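Local structure of thermospermine synthase (Medicago truncatula, 6BQ6) at residues Glu84-Glu89 with Tyr247-Pro252; Gly219-Phe224 with Ala255-Trp260. The protein probably transfers an aminopropyl group from decarboxylated S-adenosylmethionine to spermidine, giving thermospermine and methylthioadenosine in plant polyamine synthesis. All blocks are in the same frame, centred on the assembly; numbering follows the deposited sequence.

Contact 1: Glu84-Glu89 with Tyr247-Pro252; sequences EFIYHE and YSAHIP. With TER (N-(3-amino-propyl)-N-(5-aminopropyl)-1,4-diaminobutane), chain F.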
loop_
_atom_site.group_PDB
_atom_site.type_symbol
_atom_site.label_atom_id
_atom_site.label_comp_id
_atom_site.label_asym_id
_atom_site.label_seq_id
_atom_site.Cartn_x
_atom_site.Cartn_y
_atom_site.Cartn_z
ATOM N N GLU B 84 -10.324 20.663 -8.923
ATOM C CA GLU B 84 -11.725 20.839 -8.521
ATOM C C GLU B 84 -12.512 21.781 -9.436
ATOM O O GLU B 84 -13.720 21.646 -9.552
ATOM C CB GLU B 84 -11.870 21.230 -7.045
ATOM C CG GLU B 84 -11.230 22.532 -6.646
ATOM C CD GLU B 84 -12.078 23.777 -6.844
ATOM O OE1 GLU B 84 -11.595 24.855 -6.443
ATOM O OE2 GLU B 84 -13.186 23.752 -7.406
ATOM N N PHE B 85 -11.825 22.729 -10.067
ATOM C CA PHE B 85 -12.462 23.644 -11.033
ATOM C C PHE B 85 -13.222 22.865 -12.127
ATOM O O PHE B 85 -14.234 23.323 -12.630
ATOM C CB PHE B 85 -11.475 24.661 -11.621
ATOM C CG PHE B 85 -10.534 24.106 -12.660
ATOM C CD1 PHE B 85 -10.864 24.090 -13.967
ATOM C CD2 PHE B 85 -9.310 23.579 -12.293
ATOM C CE1 PHE B 85 -10.012 23.588 -14.940
ATOM C CE2 PHE B 85 -8.446 23.074 -13.254
ATOM C CZ PHE B 85 -8.800 23.061 -14.572
ATOM N N ILE B 86 -12.701 21.682 -12.520
ATOM C CA ILE B 86 -13.363 20.896 -13.534
ATOM C C ILE B 86 -14.740 20.420 -13.017
ATOM O O ILE B 86 -15.735 20.579 -13.725
ATOM C CB ILE B 86 -12.514 19.698 -13.969
ATOM C CG1 ILE B 86 -11.150 20.166 -14.465
ATOM C CG2 ILE B 86 -13.215 18.874 -15.055
ATOM C CD1 ILE B 86 -10.241 19.028 -14.827
ATOM N N TYR B 87 -14.766 19.813 -11.826
ATOM C CA TYR B 87 -15.980 19.278 -11.288
ATOM C C TYR B 87 -16.972 20.446 -11.072
ATOM O O TYR B 87 -18.144 20.323 -11.395
ATOM C CB TYR B 87 -15.693 18.548 -9.950
ATOM C CG TYR B 87 -16.937 18.167 -9.221
ATOM C CD1 TYR B 87 -17.562 16.932 -9.436
ATOM C CD2 TYR B 87 -17.502 19.023 -8.284
ATOM C CE1 TYR B 87 -18.736 16.606 -8.757
ATOM C CE2 TYR B 87 -18.668 18.716 -7.631
ATOM C CZ TYR B 87 -19.270 17.501 -7.859
ATOM O OH TYR B 87 -20.433 17.180 -7.172
ATOM N N HIS B 88 -16.500 21.544 -10.508
ATOM C CA HIS B 88 -17.437 22.595 -10.157
ATOM C C HIS B 88 -17.920 23.392 -11.361
ATOM O O HIS B 88 -19.077 23.788 -11.398
ATOM C CB HIS B 88 -16.869 23.452 -9.048
ATOM C CG HIS B 88 -16.770 22.710 -7.760
ATOM N ND1 HIS B 88 -15.583 22.202 -7.274
ATOM C CD2 HIS B 88 -17.745 22.256 -6.924
ATOM C CE1 HIS B 88 -15.823 21.533 -6.156
ATOM N NE2 HIS B 88 -17.124 21.568 -5.915
ATOM N N GLU B 89 -17.074 23.622 -12.356
ATOM C CA GLU B 89 -17.551 24.243 -13.593
ATOM C C GLU B 89 -18.534 23.355 -14.342
ATOM O O GLU B 89 -19.560 23.836 -14.812
ATOM C CB GLU B 89 -16.416 24.597 -14.526
ATOM C CG GLU B 89 -15.614 25.827 -14.101
ATOM C CD GLU B 89 -14.594 26.257 -15.131
ATOM O OE1 GLU B 89 -14.649 25.811 -16.315
ATOM O OE2 GLU B 89 -13.722 27.092 -14.772
ATOM N N TYR B 247 -23.996 13.979 -18.965
ATOM C CA TYR B 247 -22.707 14.444 -19.480
ATOM C C TYR B 247 -21.592 14.121 -18.540
ATOM O O TYR B 247 -21.810 13.790 -17.364
ATOM C CB TYR B 247 -22.776 15.925 -19.841
ATOM C CG TYR B 247 -22.986 16.878 -18.710
ATOM C CD1 TYR B 247 -24.240 17.094 -18.201
ATOM C CD2 TYR B 247 -21.941 17.665 -18.240
ATOM C CE1 TYR B 247 -24.444 18.011 -17.189
ATOM C CE2 TYR B 247 -22.149 18.606 -17.235
ATOM C CZ TYR B 247 -23.392 18.791 -16.743
ATOM O OH TYR B 247 -23.630 19.651 -15.697
ATOM N N SER B 248 -20.374 14.071 -19.061
ATOM C CA SER B 248 -19.253 13.598 -18.266
ATOM C C SER B 248 -17.928 14.238 -18.631
ATOM O O SER B 248 -17.780 14.822 -19.714
ATOM C CB SER B 248 -19.166 12.068 -18.370
ATOM O OG SER B 248 -18.848 11.659 -19.707
ATOM N N ALA B 249 -16.963 14.112 -17.745
ATOM C CA ALA B 249 -15.634 14.691 -17.962
ATOM C C ALA B 249 -14.662 14.038 -17.042
ATOM O O ALA B 249 -14.993 13.680 -15.940
ATOM C CB ALA B 249 -15.688 16.195 -17.684
ATOM N N HIS B 250 -13.425 13.919 -17.495
ATOM C CA HIS B 250 -12.382 13.375 -16.643
ATOM C C HIS B 250 -11.928 14.315 -15.558
ATOM O O HIS B 250 -11.663 15.491 -15.831
ATOM C CB HIS B 250 -11.174 13.075 -17.540
ATOM C CG HIS B 250 -10.035 12.362 -16.845
ATOM N ND1 HIS B 250 -8.771 12.886 -16.777
ATOM C CD2 HIS B 250 -9.987 11.193 -16.174
ATOM C CE1 HIS B 250 -7.993 12.090 -16.070
ATOM N NE2 HIS B 250 -8.712 11.045 -15.698
ATOM N N ILE B 251 -11.766 13.776 -14.353
ATOM C CA ILE B 251 -11.202 14.519 -13.241
ATOM C C ILE B 251 -9.974 13.722 -12.720
ATOM O O ILE B 251 -10.111 12.670 -12.160
ATOM C CB ILE B 251 -12.244 14.777 -12.173
ATOM C CG1 ILE B 251 -13.361 15.679 -12.775
ATOM C CG2 ILE B 251 -11.635 15.510 -10.981
ATOM C CD1 ILE B 251 -14.615 15.577 -12.011
ATOM N N PRO B 252 -8.778 14.204 -12.997
ATOM C CA PRO B 252 -7.587 13.382 -12.757
ATOM C C PRO B 252 -7.498 12.875 -11.341
ATOM O O PRO B 252 -7.196 11.703 -11.147
ATOM C CB PRO B 252 -6.426 14.335 -13.090
ATOM C CG PRO B 252 -6.989 15.262 -14.069
ATOM C CD PRO B 252 -8.442 15.422 -13.752
HETATM N N1 TER F . -20.833 16.140 0.263
HETATM C C2 TER F . -20.465 17.116 -0.741
HETATM C C3 TER F . -20.701 16.542 -2.134
HETATM C C4 TER F . -19.747 15.434 -2.499
HETATM N N5 TER F . -19.844 15.116 -3.904
HETATM C C6 TER F . -18.661 15.115 -4.734
HETATM C C7 TER F . -18.734 14.032 -5.799
HETATM C C8 TER F . -17.325 13.687 -6.247
HETATM N N9 TER F . -16.715 12.657 -5.433
HETATM C C10 TER F . -15.366 12.259 -5.740
HETATM C C11 TER F . -15.030 10.828 -5.384
HETATM C C12 TER F . -13.710 10.476 -6.071
HETATM C C13 TER F . -13.072 9.203 -5.536
HETATM N N14 TER F . -14.070 8.184 -5.260
#
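Ile86 and Ile251 lie alongside each other, pointing opposite ways, where helix 84-98 lies on strand 243-251. The axes of segments 84-89 and 247-251 run nearly antiparallel, at 163°, and come within 8.4 Å. The packing is closest around these two isoleucines. With chi1 at -57°, Ile86 CG1 lies beside the backbone N and CG2 opposite it, which turns the CG2 methyl to the strand, 3.9 Å from Ile251 CG1. The same methyl lies 3.8 Å from His250 O. Ile251 CD1 reaches on to the next helix residue, 3.8 Å from Tyr87 CB, and lies at the edge of the tyrosine ring, near its plane. The contact is looser at its margins. Ile86 CD1 is 4.2 Å from Pro252 CD, and Ile86 CG2 is 4.5 Å from Ala249 CB. Pro252 is partly exposed, and Ile223 of the second subunit packs on both Ile86 and Pro252. Within the helix, His88 ND1 donates to Glu84 OE2 at 2.9 Å and also to Glu84 O, both bonds bent. Glu84 has a second partner in Arg117. Tyr87 carries the contact into the active site: its OH lies 3.7 Å from thermospermine C6 and is hydrogen-bonded to Asp181, the predicted proton acceptor. With no hydrogen bond between them, the segments are held by apolar packing, while Asp181 fixes the hydroxyl of Tyr87 beside the polyamine carbons, consistent with a pocket-lining role.

Contact 2: Gly219-Phe224 with Ala255-Trp260; sequences GPAGIF and ADIWGW. With TER (N-(3-amino-propyl)-N-(5-aminopropyl)-1,4-diaminobutane), chain F.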
loop_
_atom_site.group_PDB
_atom_site.type_symbol
_atom_site.label_atom_id
_atom_site.label_comp_id
_atom_site.label_asym_id
_atom_site.label_seq_id
_atom_site.Cartn_x
_atom_site.Cartn_y
_atom_site.Cartn_z
ATOM N N GLY B 219 -22.042 10.586 -10.103
ATOM C CA GLY B 219 -21.094 9.579 -9.811
ATOM C C GLY B 219 -20.127 9.273 -10.900
ATOM O O GLY B 219 -20.034 9.996 -11.897
ATOM N N PRO B 220 -19.435 8.159 -10.731
ATOM C CA PRO B 220 -18.530 7.733 -11.773
ATOM C C PRO B 220 -19.231 7.554 -13.102
ATOM O O PRO B 220 -20.347 7.047 -13.189
ATOM C CB PRO B 220 -17.988 6.410 -11.243
ATOM C CG PRO B 220 -18.145 6.472 -9.767
ATOM C CD PRO B 220 -19.439 7.205 -9.599
ATOM N N ALA B 221 -18.545 7.909 -14.170
ATOM C CA ALA B 221 -19.122 7.786 -15.518
ATOM C C ALA B 221 -18.155 7.124 -16.524
ATOM O O ALA B 221 -18.213 7.359 -17.726
ATOM C CB ALA B 221 -19.645 9.093 -15.999
ATOM N N GLY B 222 -17.319 6.254 -15.996
ATOM C CA GLY B 222 -16.427 5.427 -16.832
ATOM C C GLY B 222 -17.139 4.354 -17.644
ATOM O O GLY B 222 -18.303 4.023 -17.448
ATOM N N ILE B 223 -16.390 3.834 -18.622
ATOM C CA ILE B 223 -16.956 2.847 -19.568
ATOM C C ILE B 223 -17.637 1.695 -18.830
ATOM O O ILE B 223 -18.692 1.226 -19.279
ATOM C CB ILE B 223 -15.849 2.391 -20.553
ATOM C CG1 ILE B 223 -16.296 1.329 -21.548
ATOM C CG2 ILE B 223 -14.670 1.811 -19.813
ATOM C CD1 ILE B 223 -17.481 1.726 -22.344
ATOM N N PHE B 224 -17.043 1.210 -17.738
ATOM C CA PHE B 224 -17.695 0.241 -16.863
ATOM C C PHE B 224 -18.257 0.837 -15.563
ATOM O O PHE B 224 -19.292 0.367 -15.055
ATOM C CB PHE B 224 -16.740 -0.923 -16.596
ATOM C CG PHE B 224 -16.312 -1.590 -17.864
ATOM C CD1 PHE B 224 -17.272 -2.135 -18.743
ATOM C CD2 PHE B 224 -15.005 -1.581 -18.243
ATOM C CE1 PHE B 224 -16.873 -2.733 -19.926
ATOM C CE2 PHE B 224 -14.592 -2.164 -19.431
ATOM C CZ PHE B 224 -15.524 -2.711 -20.285
ATOM N N ALA B 255 -9.448 9.684 -10.532
ATOM C CA ALA B 255 -9.086 8.498 -11.317
ATOM C C ALA B 255 -10.234 7.922 -12.128
ATOM O O ALA B 255 -10.339 6.715 -12.293
ATOM C CB ALA B 255 -8.447 7.388 -10.433
ATOM N N ASP B 256 -11.141 8.791 -12.598
ATOM C CA ASP B 256 -12.227 8.334 -13.409
ATOM C C ASP B 256 -12.828 9.504 -14.119
ATOM O O ASP B 256 -12.519 10.679 -13.824
ATOM C CB ASP B 256 -13.310 7.664 -12.555
ATOM C CG ASP B 256 -14.073 6.552 -13.319
ATOM O OD1 ASP B 256 -13.945 6.444 -14.570
ATOM O OD2 ASP B 256 -14.813 5.844 -12.634
ATOM N N ILE B 257 -13.630 9.143 -15.092
ATOM C CA ILE B 257 -14.566 10.057 -15.702
ATOM C C ILE B 257 -15.661 10.232 -14.617
ATOM O O ILE B 257 -16.084 9.258 -13.996
ATOM C CB ILE B 257 -15.159 9.470 -16.984
ATOM C CG1 ILE B 257 -14.072 9.165 -18.008
ATOM C CG2 ILE B 257 -16.167 10.406 -17.585
ATOM C CD1 ILE B 257 -13.304 10.374 -18.456
ATOM N N TRP B 258 -16.105 11.448 -14.409
ATOM C CA TRP B 258 -17.228 11.738 -13.550
ATOM C C TRP B 258 -18.442 12.225 -14.354
ATOM O O TRP B 258 -18.299 12.819 -15.439
ATOM C CB TRP B 258 -16.819 12.823 -12.527
ATOM C CG TRP B 258 -17.515 12.624 -11.260
ATOM C CD1 TRP B 258 -18.639 13.284 -10.769
ATOM C CD2 TRP B 258 -17.227 11.593 -10.328
ATOM N NE1 TRP B 258 -19.005 12.717 -9.570
ATOM C CE2 TRP B 258 -18.187 11.670 -9.289
ATOM C CE3 TRP B 258 -16.265 10.575 -10.273
ATOM C CZ2 TRP B 258 -18.143 10.793 -8.189
ATOM C CZ3 TRP B 258 -16.295 9.673 -9.201
ATOM C CH2 TRP B 258 -17.212 9.797 -8.210
ATOM N N GLY B 259 -19.639 12.046 -13.793
ATOM C CA GLY B 259 -20.836 12.403 -14.505
ATOM C C GLY B 259 -21.738 13.388 -13.787
ATOM O O GLY B 259 -21.683 13.529 -12.560
ATOM N N TRP B 260 -22.578 13.989 -14.597
ATOM C CA TRP B 260 -23.648 14.892 -14.140
ATOM C C TRP B 260 -24.817 14.708 -15.040
ATOM O O TRP B 260 -24.700 14.221 -16.184
ATOM C CB TRP B 260 -23.202 16.375 -14.233
ATOM C CG TRP B 260 -21.941 16.648 -13.501
ATOM C CD1 TRP B 260 -21.793 17.069 -12.178
ATOM C CD2 TRP B 260 -20.612 16.541 -14.006
ATOM N NE1 TRP B 260 -20.486 17.201 -11.858
ATOM C CE2 TRP B 260 -19.725 16.837 -12.939
ATOM C CE3 TRP B 260 -20.061 16.178 -15.243
ATOM C CZ2 TRP B 260 -18.357 16.801 -13.096
ATOM C CZ3 TRP B 260 -18.707 16.156 -15.363
ATOM C CH2 TRP B 260 -17.868 16.432 -14.298
HETATM N N1 TER F . -20.833 16.140 0.263
HETATM C C2 TER F . -20.465 17.116 -0.741
HETATM C C3 TER F . -20.701 16.542 -2.134
HETATM C C4 TER F . -19.747 15.434 -2.499
HETATM N N5 TER F . -19.844 15.116 -3.904
HETATM C C6 TER F . -18.661 15.115 -4.734
HETATM C C7 TER F . -18.734 14.032 -5.799
HETATM C C8 TER F . -17.325 13.687 -6.247
HETATM N N9 TER F . -16.715 12.657 -5.433
HETATM C C10 TER F . -15.366 12.259 -5.740
HETATM C C11 TER F . -15.030 10.828 -5.384
HETATM C C12 TER F . -13.710 10.476 -6.071
HETATM C C13 TER F . -13.072 9.203 -5.536
HETATM N N14 TER F . -14.070 8.184 -5.260
#
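The indole of Trp258 is sandwiched between backbone and ligand. Gly219 C sits over one face, 3.5 Å from Trp258 CE2. Thermospermine lies over the opposite face, with its C8 3.6 Å from Trp258 CZ2. Pro220 shares the first face. Its CD makes a CH-pi contact, 4.1 Å from the centroid of the six-membered ring of Trp258 and 28° off the ring normal. The Gly219-Pro220 peptide lies flat against the indole, and the positive phi of Gly219 favours glycine. Trp258 chi1, at -147°, is away from the usual staggered positions and swings the indole back over this peptide, although its CB points away. The edge of the ring is fixed as well, because Trp258 NE1 is hydrogen-bonded to Gln217, also of the ligand pocket. Two backbone bonds flank the antiparallel, non-hydrogen-bonded pair Pro220-Trp258. Gly259 N donates to Gly219 O at 2.8 Å. Ala221 N donates to Ile257 O at 2.8 Å in a nearly straight bond, with an N-H...O angle of 168°. Ala221 CB packs 3.7 Å from Gly259 N, against the strand backbone. Asp256 OD2 approaches Pro220 CB at 3.5 Å and is hydrogen-bonded to Ser225. This pairing belongs to the mixed sheet of the Rossmann-like catalytic domain of the spermidine/spermine synthase family, where the end of strand 212-220 meets antiparallel strand 256-264 beside the polyamine pocket.

Overall arrangement
From the N terminus, the small antiparallel sheets come first, followed by helix 84-98. The chain then builds the parallel strands of the mixed sheet, of which 212-220 is the last. Helix 230-238 leads to strand 243-251, which returns to the start of helix 84-98 and closes the long loop of contact 1. The next strand, 256-264, turns back beside 212-220 and closes the shorter loop of contact 2. The two loops cross, since their segments alternate along the chain. Strand 256-264 lies between 212-220 and 243-251. Contact 1 lays helix 84-98 on strand 243-251, and contact 2 joins 256-264 to 212-220. Both touch thermospermine and the second subunit.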